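Local atomic coordinates of periplasmic beta-glucosidase (Pseudomonas aeruginosa, PDB entry 6R5T), a protein that probably hydrolyses terminal, non-reducing beta-D-glucosyl residues, releasing beta-D-glucose, as a periplasmic member of glycoside hydrolase family 3. Residues M195-P198 / R199-D203; L223-N227 / G228-T232; T239-R243 / Q244-F248; F691-G694 / E695-K699. The protein carries 1 engineered substitution. All coordinates share one frame; numbering follows the deposited sequence.

Contact 1 of 4, residues M195-P198 / R199-D203; sequences MSLP and RMFQD
S196 OG has two hydrogen-bonding partners: R199 N donates to it at 3.1 Å with an N-H...O angle of 160°, and D194 OD2 of the second subunit is the other. The first bond makes S196 the N-cap of helix 197-204. With chi1 at 77°, OG sits between its own backbone N and carbonyl carbon, where it meets the amide of R199 and also touches R199 CB at 3.4 Å. The backbone oxygens then start the helix: S196 O takes M200 N at 3.0 Å, L197 O takes F201 N at 2.9 Å, and P198 O takes Q202 N. The edge of the F201 ring also comes close to L197 O, with CD1 3.3 Å away and the oxygen near the ring plane.

The two methionines pack against each other beside this first turn. M195 SD rests 3.7 Å from M200 CA, the side chains running at a slant to each other. M200 leaves the backbone with CG anti to N (chi1 -161°) and bends at chi3, bringing its CE within 3.8 Å of L197 CD2, alongside that leucine. Q202 OE1 accepts from Y701 N, and R199 carries its guanidinium away from the turn. Helix start and dimer contact therefore share chemistry: the S196 hydroxyl that accepts from R199 N also bonds to the D194 carboxylate across the subunit boundary, and R199 crosses the same boundary to a salt bridge with E185 of the second subunit.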
loop_
_atom_site.group_PDB
_atom_site.type_symbol
_atom_site.label_atom_id
_atom_site.label_comp_id
_atom_site.label_asym_id
_atom_site.label_seq_id
_atom_site.Cartn_x
_atom_site.Cartn_y
_atom_site.Cartn_z
ATOM N N MET A 195 -7.003 1.982 -8.181
ATOM C CA MET A 195 -8.009 1.317 -7.355
ATOM C C MET A 195 -9.177 0.870 -8.229
ATOM O O MET A 195 -9.370 1.367 -9.319
ATOM C CB MET A 195 -8.506 2.186 -6.182
ATOM C CG MET A 195 -9.340 3.337 -6.551
ATOM S SD MET A 195 -10.069 4.269 -5.147
ATOM C CE MET A 195 -8.561 4.869 -4.372
ATOM N N SER A 196 -9.916 -0.096 -7.716
ATOM C CA SER A 196 -11.107 -0.616 -8.415
ATOM C C SER A 196 -12.202 0.446 -8.477
ATOM O O SER A 196 -12.305 1.334 -7.588
ATOM C CB SER A 196 -11.607 -1.887 -7.741
ATOM O OG SER A 196 -12.321 -1.575 -6.523
ATOM N N LEU A 197 -13.096 0.277 -9.424
ATOM C CA LEU A 197 -14.232 1.201 -9.489
ATOM C C LEU A 197 -15.156 1.003 -8.307
ATOM O O LEU A 197 -15.668 1.999 -7.772
ATOM C CB LEU A 197 -14.913 1.101 -10.847
ATOM C CG LEU A 197 -14.045 1.607 -12.007
ATOM C CD1 LEU A 197 -14.708 1.286 -13.349
ATOM C CD2 LEU A 197 -13.783 3.113 -11.890
ATOM N N PRO A 198 -15.488 -0.231 -7.841
ATOM C CA PRO A 198 -16.347 -0.309 -6.673
ATOM C C PRO A 198 -15.763 0.413 -5.454
ATOM O O PRO A 198 -16.515 1.041 -4.713
ATOM C CB PRO A 198 -16.520 -1.820 -6.478
ATOM C CG PRO A 198 -16.362 -2.363 -7.854
ATOM C CD PRO A 198 -15.232 -1.548 -8.456
ATOM N N ARG A 199 -14.457 0.306 -5.231
ATOM C CA ARG A 199 -13.825 0.998 -4.064
ATOM C C ARG A 199 -13.925 2.522 -4.275
ATOM O O ARG A 199 -14.213 3.298 -3.334
ATOM C CB ARG A 199 -12.384 0.551 -3.855
ATOM C CG ARG A 199 -11.637 1.352 -2.813
ATOM C CD ARG A 199 -10.227 0.857 -2.540
ATOM N NE ARG A 199 -10.229 -0.337 -1.715
ATOM C CZ ARG A 199 -9.129 -0.843 -1.140
ATOM N NH1 ARG A 199 -7.946 -0.318 -1.358
ATOM N NH2 ARG A 199 -9.217 -1.892 -0.366
ATOM N N MET A 200 -13.635 2.950 -5.484
ATOM C CA MET A 200 -13.683 4.384 -5.823
ATOM C C MET A 200 -15.082 4.931 -5.520
ATOM O O MET A 200 -15.247 5.955 -4.810
ATOM C CB MET A 200 -13.293 4.553 -7.299
ATOM C CG MET A 200 -12.872 5.900 -7.640
ATOM S SD MET A 200 -12.597 6.004 -9.440
ATOM C CE MET A 200 -11.233 4.923 -9.752
ATOM N N PHE A 201 -16.122 4.262 -6.030
ATOM C CA PHE A 201 -17.500 4.760 -5.898
ATOM C C PHE A 201 -18.018 4.664 -4.469
ATOM O O PHE A 201 -18.713 5.583 -4.002
ATOM C CB PHE A 201 -18.410 4.052 -6.898
ATOM C CG PHE A 201 -18.366 4.709 -8.259
ATOM C CD1 PHE A 201 -17.315 4.514 -9.106
ATOM C CD2 PHE A 201 -19.239 5.742 -8.548
ATOM C CE1 PHE A 201 -17.252 5.157 -10.334
ATOM C CE2 PHE A 201 -19.137 6.453 -9.739
ATOM C CZ PHE A 201 -18.164 6.122 -10.648
ATOM N N GLN A 202 -17.737 3.563 -3.782
ATOM C CA GLN A 202 -18.284 3.342 -2.434
ATOM C C GLN A 202 -17.553 4.207 -1.407
ATOM O O GLN A 202 -18.212 4.770 -0.509
ATOM C CB GLN A 202 -18.155 1.871 -2.050
ATOM C CG GLN A 202 -18.895 1.541 -0.772
ATOM C CD GLN A 202 -20.400 1.557 -0.942
ATOM O OE1 GLN A 202 -20.933 1.451 -2.029
ATOM N NE2 GLN A 202 -21.100 1.579 0.169
ATOM N N ASP A 203 -16.224 4.299 -1.512
ATOM C CA ASP A 203 -15.437 4.823 -0.370
ATOM C C ASP A 203 -14.781 6.180 -0.667
ATOM O O ASP A 203 -14.648 6.970 0.279
ATOM C CB ASP A 203 -14.329 3.840 -0.006
ATOM C CG ASP A 203 -14.851 2.494 0.492
ATOM O OD1 ASP A 203 -15.981 2.462 1.053
ATOM O OD2 ASP A 203 -14.102 1.539 0.353
#

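Contact 2 of 4, residues L223-N227 / G228-T232; sequences LNTIN and GVPAT
T225 and I226 pair with P230 and V229 in a tight antiparallel hairpin closed by a type I' turn from I226 to V229. Backbone bonds come first. I226 and V229 form the hydrogen-bonded pair, I226 N reaching V229 O at 2.9 Å and V229 N returning to I226 O at 3.0 Å; A231 N continues the pairing to N224 O at 3.0 Å. T225 and P230 are the non-hydrogen-bonded pair, and P230 CA adds a CA-H...O contact to N224 O. G228, with positive phi (96°), takes the third position of the type I' turn.

Side-chain and water bonds follow. N224 ND2 donates to T225 O from above the carbonyl plane, 65° out of it, and also to A179 O, while N224 OD1 bonds to S222 OG. Water 1 lies 2.7 Å from T225 OG1 and accepts from G228 N at 2.9 Å, linking the first strand to the turn.

Apolar touching is light: T225 CG2 meets P230 CD at 3.8 Å, the two side chains slanting past each other.

Among its neighbours, the hairpin follows barrel strand 218-221, whose V221 touches A231, and lies beside helix 258-261, which L223 and T232 meet.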
loop_
_atom_site.group_PDB
_atom_site.type_symbol
_atom_site.label_atom_id
_atom_site.label_comp_id
_atom_site.label_asym_id
_atom_site.label_seq_id
_atom_site.Cartn_x
_atom_site.Cartn_y
_atom_site.Cartn_z
ATOM N N LEU A 223 -3.609 16.363 -8.555
ATOM C CA LEU A 223 -2.327 16.251 -9.276
ATOM C C LEU A 223 -1.986 14.817 -9.664
ATOM O O LEU A 223 -1.028 14.666 -10.426
ATOM C CB LEU A 223 -1.238 16.810 -8.366
ATOM C CG LEU A 223 -1.215 18.327 -8.176
ATOM C CD1 LEU A 223 -0.253 18.657 -7.026
ATOM C CD2 LEU A 223 -0.772 19.021 -9.425
ATOM N N ASN A 224 -2.687 13.835 -9.123
ATOM C CA ASN A 224 -2.325 12.411 -9.304
ATOM C C ASN A 224 -2.981 11.788 -10.557
ATOM O O ASN A 224 -4.018 12.299 -11.071
ATOM C CB ASN A 224 -2.826 11.576 -8.123
ATOM C CG ASN A 224 -4.290 11.787 -7.810
ATOM O OD1 ASN A 224 -4.685 12.856 -7.319
ATOM N ND2 ASN A 224 -5.128 10.795 -8.092
ATOM N N THR A 225 -2.385 10.681 -11.022
ATOM C CA THR A 225 -3.080 9.754 -11.940
ATOM C C THR A 225 -4.190 9.035 -11.188
ATOM O O THR A 225 -4.057 8.749 -9.946
ATOM C CB THR A 225 -2.127 8.753 -12.592
ATOM O OG1 THR A 225 -1.459 7.997 -11.574
ATOM C CG2 THR A 225 -1.119 9.411 -13.479
ATOM N N ILE A 226 -5.226 8.674 -11.915
ATOM C CA ILE A 226 -6.299 7.754 -11.459
ATOM C C ILE A 226 -6.287 6.616 -12.469
ATOM O O ILE A 226 -6.587 6.872 -13.651
ATOM C CB ILE A 226 -7.665 8.445 -11.413
ATOM C CG1 ILE A 226 -7.636 9.562 -10.381
ATOM C CG2 ILE A 226 -8.796 7.435 -11.214
ATOM C CD1 ILE A 226 -8.833 10.458 -10.459
ATOM N N ASN A 227 -5.831 5.444 -12.054
ATOM C CA ASN A 227 -5.807 4.269 -12.953
ATOM C C ASN A 227 -5.089 4.639 -14.260
ATOM O O ASN A 227 -5.528 4.266 -15.377
ATOM C CB ASN A 227 -7.241 3.757 -13.098
ATOM C CG ASN A 227 -7.809 3.272 -11.792
ATOM O OD1 ASN A 227 -7.108 3.270 -10.801
ATOM N ND2 ASN A 227 -9.047 2.822 -11.782
ATOM N N GLY A 228 -3.980 5.357 -14.165
ATOM C CA GLY A 228 -3.130 5.698 -15.288
ATOM C C GLY A 228 -3.379 7.046 -15.912
ATOM O O GLY A 228 -2.501 7.483 -16.687
ATOM N N VAL A 229 -4.513 7.666 -15.638
ATOM C CA VAL A 229 -4.873 8.946 -16.306
ATOM C C VAL A 229 -4.826 10.063 -15.279
ATOM O O VAL A 229 -5.658 10.112 -14.401
ATOM C CB VAL A 229 -6.243 8.856 -16.987
ATOM C CG1 VAL A 229 -6.524 10.150 -17.749
ATOM C CG2 VAL A 229 -6.253 7.681 -17.938
ATOM N N PRO A 230 -3.903 11.026 -15.437
ATOM C CA PRO A 230 -3.919 12.224 -14.594
ATOM C C PRO A 230 -5.323 12.826 -14.528
ATOM O O PRO A 230 -6.001 12.988 -15.561
ATOM C CB PRO A 230 -2.945 13.181 -15.289
ATOM C CG PRO A 230 -2.005 12.271 -16.016
ATOM C CD PRO A 230 -2.867 11.110 -16.457
ATOM N N ALA A 231 -5.751 13.232 -13.341
ATOM C CA ALA A 231 -7.063 13.851 -13.141
ATOM C C ALA A 231 -7.247 15.030 -14.121
ATOM O O ALA A 231 -8.350 15.200 -14.645
ATOM C CB ALA A 231 -7.219 14.259 -11.707
ATOM N N THR A 232 -6.190 15.789 -14.319
ATOM C CA THR A 232 -6.220 17.016 -15.157
ATOM C C THR A 232 -6.561 16.659 -16.599
ATOM O O THR A 232 -7.055 17.564 -17.316
ATOM C CB THR A 232 -4.889 17.732 -15.023
ATOM O OG1 THR A 232 -4.677 17.961 -13.637
ATOM C CG2 THR A 232 -4.856 19.056 -15.772
HETATM O O HOH W 1 -2.602 5.594 -11.669
#

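Contact 3 of 4, residues T239-R243 / Q244-F248; sequences TDLLR and QQWGF
T239 O accepts two backbone amides, R243 N at 3.1 Å and Q244 N at 2.9 Å, the second marking a wider pi-type turn. The wider spacing continues as Q245 N bonds to D240 O and W246 N to L241 O. Further along, F248 N reaches L242 O at 3.1 Å, while G247 has the positive phi (78°) that turns the chain away. R243 NH1 donates to F248 O at 3.2 Å from above the carbonyl plane; the guanidinium also bonds to G250 O and forms a salt bridge with D316. Water 2 donates to both R243 O and F248 O, bridging helix and exit loop.

Helix 235-245 belongs to the beta-alpha-beta crossover between parallel strands 218-221 and 251-253 of the TIM-barrel domain.

Over one face of the R243 guanidinium lies F248 CD2, 3.6 Å from NH1, the two planes 37° apart. L242 runs alongside F248, its CD1 touching CB at 3.6 Å. L241 CD1 sits over the five-membered ring of W246, a CH-pi contact 3.9 Å from the centroid, and K209 makes a cation-pi contact with the same indole.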
loop_
_atom_site.group_PDB
_atom_site.type_symbol
_atom_site.label_atom_id
_atom_site.label_comp_id
_atom_site.label_asym_id
_atom_site.label_seq_id
_atom_site.Cartn_x
_atom_site.Cartn_y
_atom_site.Cartn_z
ATOM N N THR A 239 -15.847 15.186 -16.821
ATOM C CA THR A 239 -17.021 15.391 -17.707
ATOM C C THR A 239 -18.079 14.319 -17.485
ATOM O O THR A 239 -19.166 14.687 -17.044
ATOM C CB THR A 239 -16.617 15.483 -19.179
ATOM O OG1 THR A 239 -15.739 16.602 -19.368
ATOM C CG2 THR A 239 -17.844 15.694 -20.032
ATOM N N ASP A 240 -17.781 13.050 -17.767
ATOM C CA ASP A 240 -18.793 11.974 -17.654
ATOM C C ASP A 240 -19.333 11.906 -16.215
ATOM O O ASP A 240 -20.540 11.866 -15.980
ATOM C CB ASP A 240 -18.215 10.656 -18.126
ATOM C CG ASP A 240 -17.800 10.668 -19.591
ATOM O OD1 ASP A 240 -18.180 11.608 -20.300
ATOM O OD2 ASP A 240 -17.081 9.758 -20.008
ATOM N N LEU A 241 -18.432 11.822 -15.231
ATOM C CA LEU A 241 -18.865 11.692 -13.845
ATOM C C LEU A 241 -19.314 13.048 -13.309
ATOM O O LEU A 241 -20.455 13.193 -12.885
ATOM C CB LEU A 241 -17.709 11.117 -13.041
ATOM C CG LEU A 241 -18.047 10.968 -11.563
ATOM C CD1 LEU A 241 -19.129 9.916 -11.355
ATOM C CD2 LEU A 241 -16.776 10.642 -10.789
ATOM N N LEU A 242 -18.409 14.022 -13.225
ATOM C CA LEU A 242 -18.713 15.258 -12.469
ATOM C C LEU A 242 -19.882 16.022 -13.116
ATOM O O LEU A 242 -20.703 16.521 -12.387
ATOM C CB LEU A 242 -17.446 16.110 -12.460
ATOM C CG LEU A 242 -17.546 17.456 -11.756
ATOM C CD1 LEU A 242 -17.923 17.301 -10.287
ATOM C CD2 LEU A 242 -16.246 18.224 -11.928
ATOM N N ARG A 243 -19.924 16.126 -14.446
ATOM C CA ARG A 243 -20.979 16.948 -15.117
ATOM C C ARG A 243 -22.179 16.081 -15.455
ATOM O O ARG A 243 -23.293 16.409 -15.028
ATOM C CB ARG A 243 -20.403 17.606 -16.367
ATOM C CG ARG A 243 -19.163 18.436 -16.071
ATOM C CD ARG A 243 -19.534 19.762 -15.554
ATOM N NE ARG A 243 -18.365 20.638 -15.445
ATOM C CZ ARG A 243 -18.411 21.862 -14.947
ATOM N NH1 ARG A 243 -19.576 22.378 -14.560
ATOM N NH2 ARG A 243 -17.298 22.560 -14.828
ATOM N N GLN A 244 -21.976 15.034 -16.233
ATOM C CA GLN A 244 -23.122 14.265 -16.766
ATOM C C GLN A 244 -23.806 13.473 -15.642
ATOM O O GLN A 244 -25.044 13.552 -15.526
ATOM C CB GLN A 244 -22.668 13.487 -17.987
ATOM C CG GLN A 244 -22.189 14.427 -19.099
ATOM C CD GLN A 244 -21.516 13.776 -20.286
ATOM O OE1 GLN A 244 -21.093 12.623 -20.243
ATOM N NE2 GLN A 244 -21.374 14.534 -21.362
ATOM N N GLN A 245 -23.069 12.769 -14.793
ATOM C CA GLN A 245 -23.706 11.916 -13.768
ATOM C C GLN A 245 -24.097 12.737 -12.537
ATOM O O GLN A 245 -25.205 12.589 -12.047
ATOM C CB GLN A 245 -22.767 10.810 -13.330
ATOM C CG GLN A 245 -23.399 9.445 -13.432
ATOM C CD GLN A 245 -22.795 8.741 -14.619
ATOM O OE1 GLN A 245 -21.565 8.699 -14.771
ATOM N NE2 GLN A 245 -23.659 8.174 -15.457
ATOM N N TRP A 246 -23.217 13.608 -12.045
ATOM C CA TRP A 246 -23.474 14.308 -10.786
ATOM C C TRP A 246 -24.165 15.636 -11.003
ATOM O O TRP A 246 -24.623 16.218 -9.999
ATOM C CB TRP A 246 -22.161 14.530 -10.029
ATOM C CG TRP A 246 -21.560 13.285 -9.462
ATOM C CD1 TRP A 246 -22.042 12.010 -9.465
ATOM C CD2 TRP A 246 -20.332 13.242 -8.716
ATOM N NE1 TRP A 246 -21.194 11.172 -8.781
ATOM C CE2 TRP A 246 -20.120 11.906 -8.323
ATOM C CE3 TRP A 246 -19.387 14.212 -8.362
ATOM C CZ2 TRP A 246 -18.993 11.517 -7.589
ATOM C CZ3 TRP A 246 -18.275 13.831 -7.634
ATOM C CH2 TRP A 246 -18.102 12.506 -7.221
ATOM N N GLY A 247 -24.156 16.155 -12.223
ATOM C CA GLY A 247 -24.912 17.387 -12.500
ATOM C C GLY A 247 -24.206 18.630 -12.003
ATOM O O GLY A 247 -24.874 19.648 -11.809
ATOM N N PHE A 248 -22.878 18.604 -11.810
ATOM C CA PHE A 248 -22.169 19.800 -11.313
ATOM C C PHE A 248 -22.257 20.911 -12.359
ATOM O O PHE A 248 -21.973 20.602 -13.537
ATOM C CB PHE A 248 -20.710 19.474 -11.059
ATOM C CG PHE A 248 -19.861 20.632 -10.615
ATOM C CD1 PHE A 248 -20.154 21.334 -9.453
ATOM C CD2 PHE A 248 -18.746 20.991 -11.357
ATOM C CE1 PHE A 248 -19.339 22.379 -9.067
ATOM C CE2 PHE A 248 -17.929 22.039 -10.942
ATOM C CZ PHE A 248 -18.202 22.686 -9.777
HETATM O O HOH W 2 -23.740 19.172 -15.441
#

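Contact 4 of 4, residues F691-G694 / E695-K699; sequences FRLG and EADLK
Beyond L693 the chain leaves the course of strand 686-694 and turns through E695-D697, whose backbone angles are helical although the regular helical bonds are missing; D697 N bends back to G694 O at 3.0 Å and L698 N to E695 O at 2.8 Å. This is the exit from an edge strand of the three-stranded antiparallel sheet in the fibronectin type III-like domain.

D697 clasps the bend in the reverse sense. G694 N donates to D697 OD2 at 3.0 Å, nearly straight at 166°, and the oxygen uses its anti lone pair, the one away from OD1. Together with D697 N to G694 O, this makes a two-way tie between G694 and D697: each backbone N is paired with an oxygen of the other residue. D697 CG stands anti to the carbonyl carbon (chi1 -66°), which turns the carboxylate back over the strand end. The same OD2 lies 3.4 Å from L693 CA, and L693 CD2 meets it at 3.8 Å, the leucine crossing the aspartate at about a right angle. L693 also packs on L657 and V716, and L698 on L659 and F714, both leucines being buried.

E695 OE2 has a salt bridge to R633; its pairing with K699 NZ is long. The side chain of L698 closes against the carbonyl of G694, with CG 3.4 Å from the oxygen.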
loop_
_atom_site.group_PDB
_atom_site.type_symbol
_atom_site.label_atom_id
_atom_site.label_comp_id
_atom_site.label_asym_id
_atom_site.label_seq_id
_atom_site.Cartn_x
_atom_site.Cartn_y
_atom_site.Cartn_z
ATOM N N PHE A 691 -31.237 6.478 16.702
ATOM C CA PHE A 691 -30.690 6.511 15.346
ATOM C C PHE A 691 -31.780 6.037 14.415
ATOM O O PHE A 691 -32.406 5.014 14.700
ATOM C CB PHE A 691 -29.467 5.607 15.257
ATOM C CG PHE A 691 -28.313 6.050 16.097
ATOM C CD1 PHE A 691 -27.531 7.115 15.672
ATOM C CD2 PHE A 691 -27.956 5.411 17.256
ATOM C CE1 PHE A 691 -26.430 7.519 16.403
ATOM C CE2 PHE A 691 -26.843 5.808 17.978
ATOM C CZ PHE A 691 -26.083 6.864 17.550
ATOM N N ARG A 692 -31.843 6.672 13.260
ATOM C CA ARG A 692 -32.707 6.238 12.152
ATOM C C ARG A 692 -31.844 5.583 11.073
ATOM O O ARG A 692 -30.739 6.100 10.766
ATOM C CB ARG A 692 -33.448 7.444 11.578
ATOM C CG ARG A 692 -34.574 7.943 12.465
ATOM C CD ARG A 692 -35.413 9.039 11.803
ATOM N NE ARG A 692 -35.601 8.838 10.369
ATOM C CZ ARG A 692 -36.581 9.354 9.639
ATOM N NH1 ARG A 692 -37.500 10.109 10.204
ATOM N NH2 ARG A 692 -36.651 9.117 8.339
ATOM N N LEU A 693 -32.305 4.431 10.593
ATOM C CA LEU A 693 -31.675 3.715 9.472
ATOM C C LEU A 693 -32.736 3.419 8.414
ATOM O O LEU A 693 -33.835 2.958 8.773
ATOM C CB LEU A 693 -31.095 2.397 9.985
ATOM C CG LEU A 693 -29.877 2.541 10.902
ATOM C CD1 LEU A 693 -29.572 1.199 11.579
ATOM C CD2 LEU A 693 -28.697 3.060 10.094
ATOM N N GLY A 694 -32.402 3.689 7.165
ATOM C CA GLY A 694 -33.237 3.265 6.033
ATOM C C GLY A 694 -32.409 2.549 4.989
ATOM O O GLY A 694 -31.173 2.309 5.190
ATOM N N GLU A 695 -33.064 2.171 3.902
ATOM C CA GLU A 695 -32.403 1.446 2.796
ATOM C C GLU A 695 -31.172 2.212 2.310
ATOM O O GLU A 695 -30.216 1.562 1.908
ATOM C CB GLU A 695 -33.437 1.231 1.705
ATOM C CG GLU A 695 -33.001 0.267 0.645
ATOM C CD GLU A 695 -33.999 0.178 -0.497
ATOM O OE1 GLU A 695 -35.075 0.795 -0.386
ATOM O OE2 GLU A 695 -33.673 -0.486 -1.491
ATOM N N ALA A 696 -31.171 3.543 2.311
ATOM C CA ALA A 696 -30.046 4.348 1.784
ATOM C C ALA A 696 -28.758 4.022 2.562
ATOM O O ALA A 696 -27.665 4.035 1.968
ATOM C CB ALA A 696 -30.389 5.812 1.902
ATOM N N ASP A 697 -28.898 3.699 3.837
ATOM C CA ASP A 697 -27.747 3.318 4.704
ATOM C C ASP A 697 -27.224 1.932 4.317
ATOM O O ASP A 697 -26.116 1.548 4.755
ATOM C CB ASP A 697 -28.190 3.313 6.151
ATOM C CG ASP A 697 -28.535 4.717 6.566
ATOM O OD1 ASP A 697 -27.650 5.608 6.410
ATOM O OD2 ASP A 697 -29.695 4.917 6.955
ATOM N N LEU A 698 -27.985 1.148 3.591
ATOM C CA LEU A 698 -27.681 -0.284 3.390
ATOM C C LEU A 698 -27.134 -0.575 1.992
ATOM O O LEU A 698 -26.692 -1.681 1.732
ATOM C CB LEU A 698 -28.963 -1.093 3.608
ATOM C CG LEU A 698 -29.796 -0.754 4.848
ATOM C CD1 LEU A 698 -31.053 -1.622 4.886
ATOM C CD2 LEU A 698 -28.996 -0.888 6.127
ATOM N N LYS A 699 -27.132 0.398 1.081
ATOM C CA LYS A 699 -26.766 0.125 -0.314
ATOM C C LYS A 699 -25.242 0.197 -0.509
ATOM O O LYS A 699 -24.527 0.838 0.248
ATOM C CB LYS A 699 -27.383 1.199 -1.209
ATOM C CG LYS A 699 -28.893 1.211 -1.209
ATOM C CD LYS A 699 -29.508 1.758 -2.466
ATOM C CE LYS A 699 -30.985 1.410 -2.525
ATOM N NZ LYS A 699 -31.634 1.899 -3.764
#

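Contacts 1, 2 and 3 lie on the N-terminal barrel domain, contact 4 on the fibronectin type III-like domain. Contact 1 touches all the others. N227 ND2 probably donates to M195 O at 2.9 Å, and M200 CE packs on I226 CG2 at 3.8 Å; F201 CE2 reaches L241 CD1 at 3.8 Å; Q202 NE2 lies 3.5 Å from K699 O. Contacts 2 and 3, consecutive in the chain, stay about 8 Å apart at their nearest atoms. Contact 2 alone enters the sugar pocket, through L223, which touches the bound glucose unit. The L698 side chain of contact 4 is about 8 Å from the magnesium ion. Contacts 1 and 2 both meet the second subunit.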